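Local coordinates for antitoxin HipB (Escherichia coli, PDB 4Z5H), which neutralizes the toxin HipA and, as a homodimer, represses the hipBA operon by binding and bending its operator DNA, at residues I33-A38 and F56-S61. The protein carries 1 engineered substitution. Residues are numbered along the deposited sequence; the frame is centred on the assembly and turned at random.
Sequences IGIKQA and FKILQS. With nucleotides of chain B.
With chi1 near 61° and chi2 near 180°, Ile33 has CG1 between its backbone N and carbonyl carbon and stretches CD1 over the backbone of helix 52-61, while CG2 branches off beside the N toward Ser61. It thus enters as a knob among Lys57, Ile58, Gln60 and Ser61: CG2 lies 3.5 Å from Ser61 CB, and CD1 is 4.1 Å from Ile58 CG1. Ile35 brings CD1 to 4.2 Å from Ile58 CG1, the two side chains meeting at about a right angle; its CG2 touches Lys57 CD. Ser61 OG donates a hydrogen bond to Ile58 O (2.7 Å) in the carbonyl plane, on a lone pair. Gly34, with positive phi, ends helix 26-33 in a Schellman motif, and Lys36 occupies the N-cap position of helix 37-45; this is the turn of the helix-turn-helix, packed here on helix 52-61 of the Cro/C1-type domain. Lys57 NZ hydrogen-bonds to a water (3.1 Å) that also hydrogen-bonds to Ile33 O. On the DNA side, Lys36 bends at chi3 (72°) so that NZ donates hydrogen bonds to O6 of DG15 (2.8 Å) and O6 of DG16 (2.9 Å) in chain B, reading two adjacent guanines directly.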
loop_
_atom_site.group_PDB
_atom_site.type_symbol
_atom_site.label_atom_id
_atom_site.label_comp_id
_atom_site.label_asym_id
_atom_site.label_seq_id
_atom_site.Cartn_x
_atom_site.Cartn_y
_atom_site.Cartn_z
ATOM N N ILE A 33 6.134 -0.903 -16.800
ATOM C CA ILE A 33 5.698 -1.963 -15.908
ATOM C C ILE A 33 4.661 -2.922 -16.481
ATOM O O ILE A 33 4.172 -3.767 -15.784
ATOM C CB ILE A 33 5.203 -1.405 -14.560
ATOM C CG1 ILE A 33 4.014 -0.476 -14.761
ATOM C CG2 ILE A 33 6.331 -0.716 -13.822
ATOM C CD1 ILE A 33 3.499 0.119 -13.481
ATOM N N GLY A 34 4.354 -2.787 -17.755
ATOM C CA GLY A 34 3.358 -3.618 -18.388
ATOM C C GLY A 34 1.929 -3.606 -17.895
ATOM O O GLY A 34 1.312 -4.630 -17.788
ATOM N N ILE A 35 1.392 -2.429 -17.630
ATOM C CA ILE A 35 -0.003 -2.278 -17.271
ATOM C C ILE A 35 -0.601 -1.165 -18.115
ATOM O O ILE A 35 0.111 -0.475 -18.797
ATOM C CB ILE A 35 -0.230 -2.002 -15.774
ATOM C CG1 ILE A 35 0.245 -0.601 -15.397
ATOM C CG2 ILE A 35 0.397 -3.078 -14.919
ATOM C CD1 ILE A 35 -0.073 -0.214 -13.980
ATOM N N LYS A 36 -1.911 -1.036 -18.083
ATOM C CA LYS A 36 -2.583 0.015 -18.819
ATOM C C LYS A 36 -2.389 1.412 -18.226
ATOM O O LYS A 36 -2.372 1.579 -17.030
ATOM C CB LYS A 36 -4.060 -0.299 -18.947
ATOM C CG LYS A 36 -4.338 -1.614 -19.641
ATOM C CD LYS A 36 -5.815 -1.793 -19.881
ATOM C CE LYS A 36 -6.299 -0.875 -20.979
ATOM N NZ LYS A 36 -7.748 -0.657 -20.851
ATOM N N GLN A 37 -2.311 2.397 -19.108
ATOM C CA GLN A 37 -2.274 3.797 -18.744
ATOM C C GLN A 37 -3.555 4.129 -18.001
ATOM O O GLN A 37 -3.546 4.860 -17.045
ATOM C CB GLN A 37 -2.137 4.668 -19.990
ATOM C CG GLN A 37 -2.357 6.149 -19.762
ATOM C CD GLN A 37 -3.793 6.580 -19.962
ATOM O OE1 GLN A 37 -4.415 6.205 -20.908
ATOM N NE2 GLN A 37 -4.308 7.361 -19.056
ATOM N N ALA A 38 -4.642 3.521 -18.435
ATOM C CA ALA A 38 -5.939 3.738 -17.845
ATOM C C ALA A 38 -5.913 3.331 -16.378
ATOM O O ALA A 38 -6.501 3.968 -15.560
ATOM C CB ALA A 38 -7.006 2.973 -18.593
ATOM N N PHE A 56 2.150 -1.670 -6.019
ATOM C CA PHE A 56 3.564 -2.006 -6.020
ATOM C C PHE A 56 4.255 -1.838 -7.373
ATOM O O PHE A 56 5.371 -1.433 -7.432
ATOM C CB PHE A 56 3.861 -3.343 -5.340
ATOM C CG PHE A 56 3.870 -3.254 -3.845
ATOM C CD1 PHE A 56 4.966 -2.756 -3.171
ATOM C CD2 PHE A 56 2.761 -3.617 -3.115
ATOM C CE1 PHE A 56 4.962 -2.641 -1.801
ATOM C CE2 PHE A 56 2.749 -3.512 -1.739
ATOM C CZ PHE A 56 3.842 -3.018 -1.080
ATOM N N LYS A 57 3.552 -2.149 -8.441
ATOM C CA LYS A 57 4.076 -1.986 -9.776
ATOM C C LYS A 57 4.353 -0.516 -10.102
ATOM O O LYS A 57 5.394 -0.187 -10.597
ATOM C CB LYS A 57 3.134 -2.606 -10.793
ATOM C CG LYS A 57 3.175 -4.118 -10.784
ATOM C CD LYS A 57 2.288 -4.722 -11.842
ATOM C CE LYS A 57 2.481 -6.221 -11.904
ATOM N NZ LYS A 57 1.514 -6.811 -12.832
ATOM N N ILE A 58 3.397 0.340 -9.773
ATOM C CA ILE A 58 3.535 1.774 -9.953
ATOM C C ILE A 58 4.681 2.316 -9.097
ATOM O O ILE A 58 5.478 3.086 -9.563
ATOM C CB ILE A 58 2.213 2.532 -9.712
ATOM C CG1 ILE A 58 1.180 2.127 -10.759
ATOM C CG2 ILE A 58 2.428 4.025 -9.805
ATOM C CD1 ILE A 58 -0.228 2.560 -10.474
ATOM N N LEU A 59 4.799 1.821 -7.875
ATOM C CA LEU A 59 5.858 2.238 -6.996
ATOM C C LEU A 59 7.200 1.943 -7.643
ATOM O O LEU A 59 8.048 2.791 -7.660
ATOM C CB LEU A 59 5.807 1.434 -5.709
ATOM C CG LEU A 59 5.410 1.946 -4.349
ATOM C CD1 LEU A 59 5.884 0.999 -3.269
ATOM C CD2 LEU A 59 5.742 3.391 -4.045
ATOM N N GLN A 60 7.343 0.760 -8.225
ATOM C CA GLN A 60 8.555 0.382 -8.922
ATOM C C GLN A 60 8.845 1.315 -10.106
ATOM O O GLN A 60 9.955 1.763 -10.262
ATOM C CB GLN A 60 8.476 -1.055 -9.428
ATOM C CG GLN A 60 9.784 -1.542 -10.017
ATOM C CD GLN A 60 9.642 -2.638 -11.055
ATOM O OE1 GLN A 60 8.552 -2.986 -11.473
ATOM N NE2 GLN A 60 10.757 -3.205 -11.447
ATOM N N SER A 61 7.812 1.650 -10.857
ATOM C CA SER A 61 7.942 2.528 -12.007
ATOM C C SER A 61 8.463 3.902 -11.595
ATOM O O SER A 61 9.168 4.515 -12.341
ATOM C CB SER A 61 6.639 2.650 -12.801
ATOM O OG SER A 61 5.756 3.549 -12.230
ATOM P P DA B 14 -3.748 -4.356 -15.994
ATOM O OP1 DA B 14 -2.398 -4.706 -15.531
ATOM O OP2 DA B 14 -4.090 -2.942 -16.223
ATOM O "O5'" DA B 14 -4.083 -5.136 -17.339
ATOM C "C5'" DA B 14 -3.983 -6.568 -17.411
ATOM C "C4'" DA B 14 -4.938 -7.120 -18.443
ATOM O "O4'" DA B 14 -6.293 -6.903 -18.007
ATOM C "C3'" DA B 14 -4.860 -6.473 -19.821
ATOM O "O3'" DA B 14 -3.955 -7.155 -20.687
ATOM C "C2'" DA B 14 -6.254 -6.683 -20.369
ATOM C "C1'" DA B 14 -7.139 -6.722 -19.132
ATOM N N9 DA B 14 -7.939 -5.520 -18.911
ATOM C C8 DA B 14 -7.599 -4.369 -18.248
ATOM N N7 DA B 14 -8.556 -3.474 -18.218
ATOM C C5 DA B 14 -9.595 -4.075 -18.912
ATOM C C6 DA B 14 -10.891 -3.643 -19.235
ATOM N N6 DA B 14 -11.386 -2.458 -18.882
ATOM N N1 DA B 14 -11.676 -4.486 -19.936
ATOM C C2 DA B 14 -11.181 -5.676 -20.290
ATOM N N3 DA B 14 -9.981 -6.193 -20.052
ATOM C C4 DA B 14 -9.228 -5.333 -19.347
ATOM P P DG B 15 -3.344 -6.406 -21.952
ATOM O OP1 DG B 15 -2.097 -7.082 -22.311
ATOM O OP2 DG B 15 -3.327 -4.953 -21.673
ATOM O "O5'" DG B 15 -4.446 -6.601 -23.079
ATOM C "C5'" DG B 15 -5.058 -7.873 -23.336
ATOM C "C4'" DG B 15 -6.241 -7.705 -24.258
ATOM O "O4'" DG B 15 -7.402 -7.355 -23.486
ATOM C "C3'" DG B 15 -6.113 -6.595 -25.290
ATOM O "O3'" DG B 15 -5.552 -7.033 -26.525
ATOM C "C2'" DG B 15 -7.553 -6.232 -25.564
ATOM C "C1'" DG B 15 -8.237 -6.485 -24.233
ATOM N N9 DG B 15 -8.456 -5.281 -23.445
ATOM C C8 DG B 15 -7.592 -4.706 -22.547
ATOM N N7 DG B 15 -8.075 -3.632 -21.990
ATOM C C5 DG B 15 -9.323 -3.475 -22.571
ATOM C C6 DG B 15 -10.306 -2.478 -22.374
ATOM O O6 DG B 15 -10.274 -1.505 -21.621
ATOM N N1 DG B 15 -11.423 -2.699 -23.170
ATOM C C2 DG B 15 -11.574 -3.745 -24.042
ATOM N N2 DG B 15 -12.727 -3.785 -24.719
ATOM N N3 DG B 15 -10.662 -4.675 -24.242
ATOM C C4 DG B 15 -9.568 -4.479 -23.479
ATOM P P DG B 16 -4.935 -5.966 -27.516
ATOM O OP1 DG B 16 -4.601 -6.654 -28.765
ATOM O OP2 DG B 16 -3.881 -5.241 -26.789
ATOM O "O5'" DG B 16 -6.115 -4.916 -27.724
ATOM C "C5'" DG B 16 -7.147 -5.149 -28.681
ATOM C "C4'" DG B 16 -8.238 -4.103 -28.611
ATOM O "O4'" DG B 16 -8.706 -3.892 -27.268
ATOM C "C3'" DG B 16 -7.904 -2.700 -29.093
ATOM O "O3'" DG B 16 -8.009 -2.535 -30.501
ATOM C "C2'" DG B 16 -9.071 -1.916 -28.539
ATOM C "C1'" DG B 16 -9.431 -2.665 -27.260
ATOM N N9 DG B 16 -9.059 -1.911 -26.071
ATOM C C8 DG B 16 -7.909 -2.017 -25.330
ATOM N N7 DG B 16 -7.856 -1.166 -24.343
ATOM C C5 DG B 16 -9.033 -0.441 -24.452
ATOM C C6 DG B 16 -9.537 0.620 -23.659
ATOM O O6 DG B 16 -9.031 1.146 -22.669
ATOM N N1 DG B 16 -10.764 1.070 -24.130
ATOM C C2 DG B 16 -11.423 0.566 -25.221
ATOM N N2 DG B 16 -12.597 1.131 -25.518
ATOM N N3 DG B 16 -10.972 -0.429 -25.959
ATOM C C4 DG B 16 -9.778 -0.877 -25.525
HETATM O O HOH W 1 2.901 -6.163 -15.510
#